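Local structure of transglutaminase elicitor (Phytophthora sojae, 3TW5) at residues A[253-257]-A[320-324]; A[37-42]-A[158-162]; A[261-267]-A[317-321]. The protein probably catalyses cross-linking between glutamine and lysine side chains of proteins, and acts as an elicitor, a molecular pattern recognised by plant innate immunity. The protein carries 1 engineered substitution. One frame throughout, in Å; residues are numbered along the deposited sequence.

Contact 1. Residues A[253-257]-A[320-324]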
loop_
_atom_site.group_PDB
_atom_site.type_symbol
_atom_site.label_atom_id
_atom_site.label_comp_id
_atom_site.label_asym_id
_atom_site.label_seq_id
_atom_site.Cartn_x
_atom_site.Cartn_y
_atom_site.Cartn_z
ATOM N N GLN A 253 -21.069 -28.035 9.715
ATOM C CA GLN A 253 -21.931 -28.563 8.661
ATOM C C GLN A 253 -22.088 -27.580 7.499
ATOM O O GLN A 253 -21.956 -27.963 6.333
ATOM C CB GLN A 253 -23.296 -28.969 9.221
ATOM C CG GLN A 253 -24.167 -29.744 8.233
ATOM C CD GLN A 253 -23.521 -31.038 7.750
ATOM O OE1 GLN A 253 -23.364 -31.252 6.545
ATOM N NE2 GLN A 253 -23.151 -31.909 8.688
ATOM N N THR A 254 -22.361 -26.319 7.823
ATOM C CA THR A 254 -22.607 -25.295 6.809
ATOM C C THR A 254 -21.415 -25.099 5.871
ATOM O O THR A 254 -21.593 -24.977 4.657
ATOM C CB THR A 254 -23.000 -23.941 7.452
ATOM O OG1 THR A 254 -24.069 -24.148 8.383
ATOM C CG2 THR A 254 -23.441 -22.934 6.395
ATOM N N PHE A 255 -20.206 -25.096 6.432
ATOM C CA PHE A 255 -19.010 -24.727 5.668
ATOM C C PHE A 255 -18.079 -25.879 5.300
ATOM O O PHE A 255 -17.214 -25.720 4.434
ATOM C CB PHE A 255 -18.243 -23.609 6.384
ATOM C CG PHE A 255 -19.010 -22.322 6.478
ATOM C CD1 PHE A 255 -19.058 -21.445 5.397
ATOM C CD2 PHE A 255 -19.697 -21.990 7.641
ATOM C CE1 PHE A 255 -19.774 -20.255 5.473
ATOM C CE2 PHE A 255 -20.415 -20.800 7.727
ATOM C CZ PHE A 255 -20.452 -19.932 6.642
ATOM N N TYR A 256 -18.254 -27.033 5.942
ATOM C CA TYR A 256 -17.350 -28.164 5.720
ATOM C C TYR A 256 -18.063 -29.497 5.485
ATOM O O TYR A 256 -17.452 -30.458 5.007
ATOM C CB TYR A 256 -16.322 -28.265 6.860
ATOM C CG TYR A 256 -15.559 -26.973 7.066
ATOM C CD1 TYR A 256 -14.541 -26.597 6.189
ATOM C CD2 TYR A 256 -15.880 -26.109 8.114
ATOM C CE1 TYR A 256 -13.855 -25.405 6.355
ATOM C CE2 TYR A 256 -15.195 -24.909 8.290
ATOM C CZ TYR A 256 -14.184 -24.567 7.406
ATOM O OH TYR A 256 -13.498 -23.387 7.567
ATOM N N GLY A 257 -19.354 -29.543 5.803
ATOM C CA GLY A 257 -20.141 -30.763 5.658
ATOM C C GLY A 257 -19.805 -31.798 6.715
ATOM O O GLY A 257 -19.865 -33.003 6.459
ATOM N N GLU A 320 -11.099 -19.200 10.537
ATOM C CA GLU A 320 -10.961 -19.930 9.276
ATOM C C GLU A 320 -11.575 -19.121 8.139
ATOM O O GLU A 320 -12.664 -18.572 8.291
ATOM C CB GLU A 320 -11.653 -21.296 9.355
ATOM C CG GLU A 320 -10.908 -22.370 10.152
ATOM C CD GLU A 320 -9.639 -22.866 9.469
ATOM O OE1 GLU A 320 -9.520 -22.733 8.231
ATOM O OE2 GLU A 320 -8.761 -23.404 10.177
ATOM N N TRP A 321 -10.879 -19.048 7.006
ATOM C CA TRP A 321 -11.409 -18.378 5.817
ATOM C C TRP A 321 -12.472 -19.242 5.133
ATOM O O TRP A 321 -12.329 -20.463 5.054
ATOM C CB TRP A 321 -10.291 -18.074 4.818
ATOM C CG TRP A 321 -9.222 -17.137 5.302
ATOM C CD1 TRP A 321 -7.948 -17.467 5.656
ATOM C CD2 TRP A 321 -9.326 -15.716 5.460
ATOM N NE1 TRP A 321 -7.252 -16.345 6.029
ATOM C CE2 TRP A 321 -8.074 -15.255 5.921
ATOM C CE3 TRP A 321 -10.356 -14.788 5.262
ATOM C CZ2 TRP A 321 -7.823 -13.907 6.189
ATOM C CZ3 TRP A 321 -10.105 -13.444 5.530
ATOM C CH2 TRP A 321 -8.849 -13.019 5.988
ATOM N N VAL A 322 -13.532 -18.604 4.640
ATOM C CA VAL A 322 -14.607 -19.301 3.919
ATOM C C VAL A 322 -15.007 -18.551 2.643
ATOM O O VAL A 322 -14.479 -17.475 2.361
ATOM C CB VAL A 322 -15.868 -19.532 4.809
ATOM C CG1 VAL A 322 -15.543 -20.401 6.022
ATOM C CG2 VAL A 322 -16.496 -18.210 5.239
ATOM N N TYR A 323 -15.938 -19.132 1.882
ATOM C CA TYR A 323 -16.528 -18.504 0.686
ATOM C C TYR A 323 -15.521 -17.931 -0.318
ATOM O O TYR A 323 -15.727 -16.838 -0.865
ATOM C CB TYR A 323 -17.548 -17.413 1.068
ATOM C CG TYR A 323 -18.925 -17.906 1.459
ATOM C CD1 TYR A 323 -19.462 -19.072 0.910
ATOM C CD2 TYR A 323 -19.712 -17.178 2.357
ATOM C CE1 TYR A 323 -20.736 -19.519 1.268
ATOM C CE2 TYR A 323 -20.988 -17.612 2.719
ATOM C CZ TYR A 323 -21.493 -18.784 2.170
ATOM O OH TYR A 323 -22.753 -19.221 2.519
ATOM N N GLY A 324 -14.437 -18.658 -0.562
ATOM C CA GLY A 324 -13.469 -18.242 -1.572
ATOM C C GLY A 324 -12.553 -17.102 -1.158
ATOM O O GLY A 324 -11.732 -16.648 -1.958
#
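Phe255 and Val322 form the close-packed half of this contact and illustrate how one ring on the last turn of a helix can seat it against residues 320-324. CD1 of Phe255 approaches CG1 of Val322 at 3.7 Å, and CE1 of the ring reaches the other branch, CG2, at 3.9 Å, so the two branches of the valine each meet a neighbouring ring atom. With CG anti to the carbonyl carbon (chi1 -64°), the ring drops from the helix toward the valine. Leu307 and Met246 add further apolar cover from neighbouring strands.

Toward the exposed end, the edge of Phe255 meets the face of Tyr323 in a T-shaped pair, centroids 5.5 Å apart and planes at 71°. A bound 3-cyclohexyl-1-propylsulfonic acid molecule lies about 4 Å from the Tyr323 side chain. Tyr256 stands at the solvent-side margin, where its hydroxyl meets aliphatic atoms: OH is 3.3 Å from CB of Glu320 and 3.9 Å from CG1 of Val322. The carboxylate of Glu320 turns to the N-terminus, Glu1 N, for its hydrogen bond.

N of Gly257 is bonded to O of Gln253, and the glycine, with positive phi, is the first residue to leave helical geometry. The arrangement is that of a short connecting helix, between strands 232-246 and 269-280, packed by its final turn on the antiparallel sheet.

Contact 2. Residues A[37-42]-A[158-162]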
loop_
_atom_site.group_PDB
_atom_site.type_symbol
_atom_site.label_atom_id
_atom_site.label_comp_id
_atom_site.label_asym_id
_atom_site.label_seq_id
_atom_site.Cartn_x
_atom_site.Cartn_y
_atom_site.Cartn_z
ATOM N N TRP A 37 -3.668 9.639 0.559
ATOM C CA TRP A 37 -3.874 10.192 -0.780
ATOM C C TRP A 37 -3.587 9.207 -1.906
ATOM O O TRP A 37 -2.803 8.272 -1.743
ATOM C CB TRP A 37 -3.087 11.489 -0.984
ATOM C CG TRP A 37 -1.649 11.472 -0.531
ATOM C CD1 TRP A 37 -1.168 11.902 0.671
ATOM C CD2 TRP A 37 -0.511 11.038 -1.285
ATOM N NE1 TRP A 37 0.195 11.754 0.719
ATOM C CE2 TRP A 37 0.627 11.227 -0.468
ATOM C CE3 TRP A 37 -0.342 10.501 -2.568
ATOM C CZ2 TRP A 37 1.918 10.895 -0.889
ATOM C CZ3 TRP A 37 0.944 10.171 -2.989
ATOM C CH2 TRP A 37 2.057 10.371 -2.150
ATOM N N ALA A 38 -4.234 9.422 -3.047
ATOM C CA ALA A 38 -4.036 8.575 -4.214
ATOM C C ALA A 38 -2.841 9.053 -5.026
ATOM O O ALA A 38 -2.571 10.252 -5.104
ATOM C CB ALA A 38 -5.287 8.546 -5.066
ATOM N N GLY A 39 -2.132 8.101 -5.620
ATOM C CA GLY A 39 -0.960 8.379 -6.443
ATOM C C GLY A 39 -0.516 7.109 -7.137
ATOM O O GLY A 39 -0.888 6.015 -6.715
ATOM N N PRO A 40 0.283 7.233 -8.207
ATOM C CA PRO A 40 0.665 6.031 -8.936
ATOM C C PRO A 40 1.821 5.284 -8.283
ATOM O O PRO A 40 2.451 5.791 -7.352
ATOM C CB PRO A 40 1.086 6.571 -10.303
ATOM C CG PRO A 40 1.526 7.956 -10.050
ATOM C CD PRO A 40 0.927 8.436 -8.754
ATOM N N TYR A 41 2.079 4.078 -8.777
ATOM C CA TYR A 41 3.192 3.268 -8.307
ATOM C C TYR A 41 4.434 3.501 -9.171
ATOM O O TYR A 41 5.391 2.725 -9.116
ATOM C CB TYR A 41 2.800 1.784 -8.259
ATOM C CG TYR A 41 2.583 1.130 -9.609
ATOM C CD1 TYR A 41 3.516 0.229 -10.125
ATOM C CD2 TYR A 41 1.440 1.401 -10.365
ATOM C CE1 TYR A 41 3.321 -0.386 -11.364
ATOM C CE2 TYR A 41 1.235 0.797 -11.609
ATOM C CZ TYR A 41 2.176 -0.097 -12.099
ATOM O OH TYR A 41 1.975 -0.692 -13.324
ATOM N N TRP A 42 4.399 4.577 -9.962
ATOM C CA TRP A 42 5.521 5.022 -10.799
ATOM C C TRP A 42 6.313 3.863 -11.392
ATOM O O TRP A 42 7.462 3.637 -11.015
ATOM C CB TRP A 42 6.424 5.980 -10.014
ATOM C CG TRP A 42 5.672 7.168 -9.523
ATOM C CD1 TRP A 42 5.217 7.385 -8.255
ATOM C CD2 TRP A 42 5.246 8.292 -10.302
ATOM N NE1 TRP A 42 4.548 8.583 -8.190
ATOM C CE2 TRP A 42 4.551 9.162 -9.432
ATOM C CE3 TRP A 42 5.392 8.654 -11.649
ATOM C CZ2 TRP A 42 3.997 10.372 -9.867
ATOM C CZ3 TRP A 42 4.846 9.858 -12.078
ATOM C CH2 TRP A 42 4.157 10.703 -11.188
ATOM N N LYS A 158 4.133 14.236 -5.454
ATOM C CA LYS A 158 3.793 12.847 -5.135
ATOM C C LYS A 158 4.849 11.883 -5.681
ATOM O O LYS A 158 5.187 10.896 -5.030
ATOM C CB LYS A 158 2.402 12.483 -5.670
ATOM C CG LYS A 158 1.263 13.145 -4.911
ATOM C CD LYS A 158 -0.103 12.739 -5.441
ATOM C CE LYS A 158 -1.206 13.379 -4.608
ATOM N NZ LYS A 158 -2.561 12.887 -4.968
ATOM N N ALA A 159 5.373 12.189 -6.868
ATOM C CA ALA A 159 6.448 11.411 -7.485
ATOM C C ALA A 159 7.737 11.505 -6.685
ATOM O O ALA A 159 8.363 10.488 -6.384
ATOM C CB ALA A 159 6.691 11.876 -8.910
ATOM N N LEU A 160 8.123 12.732 -6.346
ATOM C CA LEU A 160 9.364 12.977 -5.623
ATOM C C LEU A 160 9.369 12.312 -4.248
ATOM O O LEU A 160 10.307 11.583 -3.920
ATOM C CB LEU A 160 9.644 14.480 -5.511
ATOM C CG LEU A 160 9.911 15.255 -6.807
ATOM C CD1 LEU A 160 10.130 16.723 -6.499
ATOM C CD2 LEU A 160 11.095 14.679 -7.584
ATOM N N VAL A 161 8.315 12.541 -3.462
ATOM C CA VAL A 161 8.217 11.971 -2.115
ATOM C C VAL A 161 8.106 10.439 -2.132
ATOM O O VAL A 161 8.615 9.769 -1.236
ATOM C CB VAL A 161 7.079 12.629 -1.273
ATOM C CG1 VAL A 161 5.703 12.186 -1.746
ATOM C CG2 VAL A 161 7.257 12.327 0.208
ATOM N N SER A 162 7.468 9.891 -3.161
ATOM C CA SER A 162 7.352 8.441 -3.296
ATOM C C SER A 162 8.720 7.786 -3.470
ATOM O O SER A 162 9.021 6.795 -2.806
ATOM C CB SER A 162 6.423 8.067 -4.453
ATOM O OG SER A 162 5.081 8.390 -4.144
#
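The Trp37 indole and the Lys158 chain run alongside one another, pointing opposite ways, with CZ3 of the indole 3.6 Å from CG of the lysine. The indole is turned toward residues 158-162 by its first torsion (chi1 46°), which places CG between the backbone N and the carbonyl carbon. Its far end brings CZ2 to 4.1 Å from CG1 of Val161 and presents an edge to OG of Ser162, while NE1 is bonded to O of Glu138.

At Ala38 the backbone takes over: its O accepts a hydrogen bond from NZ of Lys158 at 2.6 Å, the C=O...N angle being 166°. The extended lysine chain carries this ammonium away from the helix, and Glu140 supplies a salt bridge, so the buried charge is met by both a carbonyl and a carboxylate. Gly39, without a side chain, lets the chain pass close to Trp37.

Pro40 then prepares the next meeting, because its CG lies over one face of Trp42. The opposite face receives CB of Ala159 in a CH-pi contact, 3.6 Å from the centroid of the six-membered ring. Alongside, OG of Ser162 turns back to O of Lys158 at 2.7 Å; N of Ser162 reaches the same oxygen from the other face of its plane.

Such a loop, laying two tryptophans against neighbouring parts of helix 154-167, belongs to the buried interior of the helix-rich part of the molecule, consistent with the papain-like clan of this family.

Contact 3. Residues A[261-267]-A[317-321]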
loop_
_atom_site.group_PDB
_atom_site.type_symbol
_atom_site.label_atom_id
_atom_site.label_comp_id
_atom_site.label_asym_id
_atom_site.label_seq_id
_atom_site.Cartn_x
_atom_site.Cartn_y
_atom_site.Cartn_z
ATOM N N TYR A 261 -16.796 -29.670 14.492
ATOM C CA TYR A 261 -15.815 -28.665 14.082
ATOM C C TYR A 261 -14.389 -29.156 14.356
ATOM O O TYR A 261 -14.027 -29.403 15.508
ATOM C CB TYR A 261 -16.085 -27.344 14.807
ATOM C CG TYR A 261 -15.257 -26.174 14.322
ATOM C CD1 TYR A 261 -15.562 -25.526 13.124
ATOM C CD2 TYR A 261 -14.183 -25.699 15.072
ATOM C CE1 TYR A 261 -14.812 -24.445 12.678
ATOM C CE2 TYR A 261 -13.425 -24.616 14.635
ATOM C CZ TYR A 261 -13.747 -23.997 13.439
ATOM O OH TYR A 261 -13.007 -22.930 13.000
ATOM N N PRO A 262 -13.573 -29.297 13.299
ATOM C CA PRO A 262 -12.259 -29.918 13.459
ATOM C C PRO A 262 -11.084 -28.960 13.698
ATOM O O PRO A 262 -10.057 -29.386 14.219
ATOM C CB PRO A 262 -12.069 -30.642 12.127
ATOM C CG PRO A 262 -12.829 -29.799 11.131
ATOM C CD PRO A 262 -13.871 -29.009 11.882
ATOM N N TRP A 263 -11.241 -27.690 13.336
ATOM C CA TRP A 263 -10.108 -26.770 13.192
ATOM C C TRP A 263 -9.507 -26.204 14.482
ATOM O O TRP A 263 -8.444 -25.581 14.443
ATOM C CB TRP A 263 -10.479 -25.631 12.242
ATOM C CG TRP A 263 -11.033 -26.116 10.941
ATOM C CD1 TRP A 263 -12.333 -26.055 10.535
ATOM C CD2 TRP A 263 -10.310 -26.755 9.881
ATOM N NE1 TRP A 263 -12.464 -26.608 9.285
ATOM C CE2 TRP A 263 -11.238 -27.046 8.859
ATOM C CE3 TRP A 263 -8.966 -27.105 9.691
ATOM C CZ2 TRP A 263 -10.868 -27.671 7.662
ATOM C CZ3 TRP A 263 -8.598 -27.727 8.503
ATOM C CH2 TRP A 263 -9.547 -28.002 7.503
ATOM N N ASN A 264 -10.179 -26.412 15.611
ATOM C CA ASN A 264 -9.695 -25.930 16.907
ATOM C C ASN A 264 -10.417 -26.608 18.063
ATOM O O ASN A 264 -11.592 -26.333 18.319
ATOM C CB ASN A 264 -9.846 -24.408 17.018
ATOM C CG ASN A 264 -9.095 -23.822 18.208
ATOM O OD1 ASN A 264 -8.744 -24.526 19.155
ATOM N ND2 ASN A 264 -8.849 -22.520 18.160
ATOM N N ALA A 265 -9.700 -27.484 18.763
ATOM C CA ALA A 265 -10.250 -28.215 19.904
ATOM C C ALA A 265 -10.739 -27.276 21.003
ATOM O O ALA A 265 -11.730 -27.562 21.673
ATOM C CB ALA A 265 -9.217 -29.181 20.457
ATOM N N ALA A 266 -10.047 -26.150 21.161
ATOM C CA ALA A 266 -10.327 -25.190 22.227
ATOM C C ALA A 266 -11.483 -24.237 21.915
ATOM O O ALA A 266 -11.930 -23.496 22.799
ATOM C CB ALA A 266 -9.064 -24.401 22.566
ATOM N N ALA A 267 -11.961 -24.255 20.669
ATOM C CA ALA A 267 -13.045 -23.370 20.234
ATOM C C ALA A 267 -14.384 -23.786 20.841
ATOM O O ALA A 267 -14.778 -24.952 20.749
ATOM C CB ALA A 267 -13.131 -23.342 18.717
ATOM N N ILE A 317 -9.981 -16.504 19.587
ATOM C CA ILE A 317 -8.826 -17.384 19.777
ATOM C C ILE A 317 -8.342 -18.007 18.465
ATOM O O ILE A 317 -7.316 -18.693 18.434
ATOM C CB ILE A 317 -9.115 -18.506 20.803
ATOM C CG1 ILE A 317 -10.317 -19.351 20.366
ATOM C CG2 ILE A 317 -9.322 -17.918 22.192
ATOM C CD1 ILE A 317 -10.336 -20.742 20.960
ATOM N N GLY A 318 -9.085 -17.764 17.389
ATOM C CA GLY A 318 -8.771 -18.346 16.093
ATOM C C GLY A 318 -9.793 -18.030 15.024
ATOM O O GLY A 318 -10.719 -17.253 15.249
ATOM N N GLY A 319 -9.617 -18.634 13.854
ATOM C CA GLY A 319 -10.484 -18.372 12.715
ATOM C C GLY A 319 -10.206 -19.263 11.524
ATOM O O GLY A 319 -9.213 -19.996 11.503
ATOM N N GLU A 320 -11.099 -19.200 10.537
ATOM C CA GLU A 320 -10.961 -19.930 9.276
ATOM C C GLU A 320 -11.575 -19.121 8.139
ATOM O O GLU A 320 -12.664 -18.572 8.291
ATOM C CB GLU A 320 -11.653 -21.296 9.355
ATOM C CG GLU A 320 -10.908 -22.370 10.152
ATOM C CD GLU A 320 -9.639 -22.866 9.469
ATOM O OE1 GLU A 320 -9.520 -22.733 8.231
ATOM O OE2 GLU A 320 -8.761 -23.404 10.177
ATOM N N TRP A 321 -10.879 -19.048 7.006
ATOM C CA TRP A 321 -11.409 -18.378 5.817
ATOM C C TRP A 321 -12.472 -19.242 5.133
ATOM O O TRP A 321 -12.329 -20.463 5.054
ATOM C CB TRP A 321 -10.291 -18.074 4.818
ATOM C CG TRP A 321 -9.222 -17.137 5.302
ATOM C CD1 TRP A 321 -7.948 -17.467 5.656
ATOM C CD2 TRP A 321 -9.326 -15.716 5.460
ATOM N NE1 TRP A 321 -7.252 -16.345 6.029
ATOM C CE2 TRP A 321 -8.074 -15.255 5.921
ATOM C CE3 TRP A 321 -10.356 -14.788 5.262
ATOM C CZ2 TRP A 321 -7.823 -13.907 6.189
ATOM C CZ3 TRP A 321 -10.105 -13.444 5.530
ATOM C CH2 TRP A 321 -8.849 -13.019 5.988
#
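OD1 of Asn264 accepts the N-H of Ala266 at 2.9 Å, while ND2 of the same amide rests 3.6 Å from CD1 of Ile317. The donor sits above the carbonyl plane, 37° out of it, and closes an Asx turn. This turn is superposed on a type I beta turn in which N of Ala267 bonds to O of Asn264 at 3.2 Å. The tip of Ile317 rests against the turn: CD1 lies 3.7 Å from O of Ala266 and 3.8 Å from CA of Ala267.

At the other end of the contact, Glu320 lies over one face of Trp263. A chi1 of -76° sets CG 4.2 Å from the centroid of the five-membered ring as a CH-pi contact, and the bend at chi2 lays CD over the indole. The carboxylate follows the indole at a slant, their planes 36° apart, with OE2 3.5 Å from CB of Trp263; this oxygen is hydrogen-bonded to N of Glu1, the N-terminus. Pro262 CG lies over the opposite face of the indole. The hydroxyl of Tyr261 also comes against CG of Glu320, at 3.6 Å.

Glu309 of strand 299-310 bonds both Tyr261 OH and Asn264 ND2, tying the two residues to one carboxylate. The loop thus spans from helix 248-256, where Leu248 meets Tyr261 and Ala267, to strand 269-280, running alongside strand 316-321 in the opposite direction, with strand 299-310 as that strand's antiparallel neighbour.

Overall arrangement
Contacts 1 and 3 show how one strand can serve two consecutive pieces of chain. Both end on strand 316-321 and share Glu320 and Trp321; their centres are 12 Å apart, and they touch directly where CZ of Tyr256 packs 3.3 Å from NE1 of Trp263. Helix end and following loop therefore form neighbouring patches in touch with each other, far out on the sheet, some 29 and 30 Å from the centre of the chain. Contact 2 is a separate, buried assembly, 11 Å from that centre; it lies 39 and 41 Å from contacts 1 and 3 between centres, with nearest atoms about 23 Å away in each case. The bound sulfonic acid, probably a crystallisation additive, adjoins contact 1.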